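Local coordinates for protein proline dipeptidase (Streptococcus pneumoniae, PDB 3PN9) that probably belongs to the prolidases, which hydrolyse dipeptides with a C-terminal proline, and comprises the creatinase/prolidase N-terminal domain, at residues A[21-26]-A[98-103]. Numbering follows the deposited sequence.
Sequences VAVVSD and KRVAVE
Val100 overlaps two valines of the neighbouring strand: its CG2 lies beside Val21 CG1 at 3.8 Å, and its CG1 meets Val23 CG2, likewise at 3.8 Å. Next along this face, Val102 CG1 rests on Val23 CB, and Leu115 of helix 109-118 covers both residues. Branched valines suit these buried strand positions because they fill the face without reaching far from the backbone. On the other face Ala22 and Ala101 sit abreast, their small methyls adding little bulk. Strands 21-24 and 99-102 are parallel neighbours inside the mixed sheet of the creatinase/prolidase N-terminal domain, flanked by strands 46-50 and 123-126 and joined by nearly straight bonds from Ala101 N to Val21 O (3.0 Å) and from Val23 N to Ala101 O (2.8 Å). Beyond Val23 the strands part, and a water bridges Val23 O, Ser25 OG and Glu103 N; Ser25 OG also hydrogen-bonds Asn106 OD1. Glu103, extended beyond CG (chi2 172°), spans the gap: OE1 accepts two backbone hydrogen bonds, from Ser25 N nearly along the C-O axis and from Asp26 N on the syn side, 21° out of the carboxylate plane, while OE2 bonds Thr29 OG1. Asp26 N-caps helix 27-34, OD1 accepting from Val28 N.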
loop_
_atom_site.group_PDB
_atom_site.type_symbol
_atom_site.label_atom_id
_atom_site.label_comp_id
_atom_site.label_asym_id
_atom_site.label_seq_id
_atom_site.Cartn_x
_atom_site.Cartn_y
_atom_site.Cartn_z
ATOM N N VAL A 21 -6.750 13.644 0.263
ATOM C CA VAL A 21 -6.544 14.181 1.557
ATOM C C VAL A 21 -7.611 13.655 2.516
ATOM O O VAL A 21 -8.728 13.282 2.151
ATOM C CB VAL A 21 -6.605 15.801 1.468
ATOM C CG1 VAL A 21 -7.985 16.192 0.967
ATOM C CG2 VAL A 21 -6.423 16.468 2.858
ATOM N N ALA A 22 -7.221 13.592 3.769
ATOM C CA ALA A 22 -8.227 13.299 4.829
ATOM C C ALA A 22 -8.353 14.561 5.701
ATOM O O ALA A 22 -7.352 15.074 6.209
ATOM C CB ALA A 22 -7.725 12.154 5.749
ATOM N N VAL A 23 -9.582 14.899 6.034
ATOM C CA VAL A 23 -9.838 16.084 6.763
ATOM C C VAL A 23 -10.418 15.623 8.103
ATOM O O VAL A 23 -11.551 15.133 8.185
ATOM C CB VAL A 23 -10.918 17.030 6.064
ATOM C CG1 VAL A 23 -11.070 18.321 6.934
ATOM C CG2 VAL A 23 -10.450 17.328 4.605
ATOM N N VAL A 24 -9.694 15.933 9.165
ATOM C CA VAL A 24 -10.112 15.554 10.490
ATOM C C VAL A 24 -10.644 16.800 11.169
ATOM O O VAL A 24 -9.900 17.820 11.277
ATOM C CB VAL A 24 -8.875 15.038 11.307
ATOM C CG1 VAL A 24 -9.314 14.480 12.639
ATOM C CG2 VAL A 24 -8.210 13.851 10.482
ATOM N N SER A 25 -11.887 16.741 11.611
ATOM C CA SER A 25 -12.607 17.916 12.108
ATOM C C SER A 25 -12.910 17.717 13.582
ATOM O O SER A 25 -13.261 18.648 14.319
ATOM C CB SER A 25 -13.893 18.082 11.305
ATOM O OG SER A 25 -14.761 16.904 11.404
ATOM N N ASP A 26 -12.828 16.478 14.071
ATOM C CA ASP A 26 -13.298 16.214 15.506
ATOM C C ASP A 26 -12.088 16.487 16.434
ATOM O O ASP A 26 -11.009 15.897 16.219
ATOM C CB ASP A 26 -13.741 14.673 15.583
ATOM C CG ASP A 26 -14.326 14.324 16.984
ATOM O OD1 ASP A 26 -14.029 15.052 17.979
ATOM O OD2 ASP A 26 -15.139 13.383 17.033
ATOM N N LYS A 98 -9.486 15.395 -6.040
ATOM C CA LYS A 98 -10.665 14.689 -6.555
ATOM C C LYS A 98 -11.391 13.894 -5.528
ATOM O O LYS A 98 -12.606 13.626 -5.669
ATOM C CB LYS A 98 -10.196 13.692 -7.592
ATOM C CG LYS A 98 -9.589 14.455 -8.761
ATOM C CD LYS A 98 -9.279 13.423 -9.891
ATOM C CE LYS A 98 -7.812 13.287 -10.012
ATOM N NZ LYS A 98 -7.597 13.365 -11.509
ATOM N N ARG A 99 -10.658 13.452 -4.480
ATOM C CA ARG A 99 -11.303 12.553 -3.490
ATOM C C ARG A 99 -10.838 12.957 -2.135
ATOM O O ARG A 99 -9.597 13.018 -1.870
ATOM C CB ARG A 99 -10.949 11.066 -3.816
ATOM C CG ARG A 99 -11.598 10.581 -5.192
ATOM C CD ARG A 99 -11.360 9.084 -5.621
ATOM N NE ARG A 99 -11.172 8.239 -4.438
ATOM C CZ ARG A 99 -12.135 7.900 -3.575
ATOM N NH1 ARG A 99 -13.405 8.273 -3.794
ATOM N NH2 ARG A 99 -11.847 7.149 -2.504
ATOM N N VAL A 100 -11.787 13.182 -1.265
ATOM C CA VAL A 100 -11.471 13.719 0.058
ATOM C C VAL A 100 -12.202 12.801 1.056
ATOM O O VAL A 100 -13.328 12.424 0.798
ATOM C CB VAL A 100 -12.086 15.183 0.119
ATOM C CG1 VAL A 100 -12.063 15.805 1.553
ATOM C CG2 VAL A 100 -11.242 16.112 -0.908
ATOM N N ALA A 101 -11.633 12.542 2.233
ATOM C CA ALA A 101 -12.351 11.824 3.264
ATOM C C ALA A 101 -12.600 12.771 4.409
ATOM O O ALA A 101 -11.696 13.478 4.809
ATOM C CB ALA A 101 -11.443 10.553 3.814
ATOM N N VAL A 102 -13.784 12.662 4.999
ATOM C CA VAL A 102 -14.132 13.445 6.171
ATOM C C VAL A 102 -14.894 12.604 7.180
ATOM O O VAL A 102 -15.370 11.508 6.865
ATOM C CB VAL A 102 -15.113 14.624 5.741
ATOM C CG1 VAL A 102 -14.361 15.655 4.809
ATOM C CG2 VAL A 102 -16.426 14.037 5.109
ATOM N N GLU A 103 -14.971 13.067 8.426
ATOM C CA GLU A 103 -15.617 12.226 9.429
ATOM C C GLU A 103 -17.110 12.412 9.426
ATOM O O GLU A 103 -17.604 13.407 10.015
ATOM C CB GLU A 103 -15.139 12.543 10.849
ATOM C CG GLU A 103 -13.543 12.396 10.943
ATOM C CD GLU A 103 -13.009 12.897 12.282
ATOM O OE1 GLU A 103 -12.689 14.106 12.472
ATOM O OE2 GLU A 103 -12.949 12.089 13.251
HETATM O O HOH W 1 -14.043 15.612 8.919
#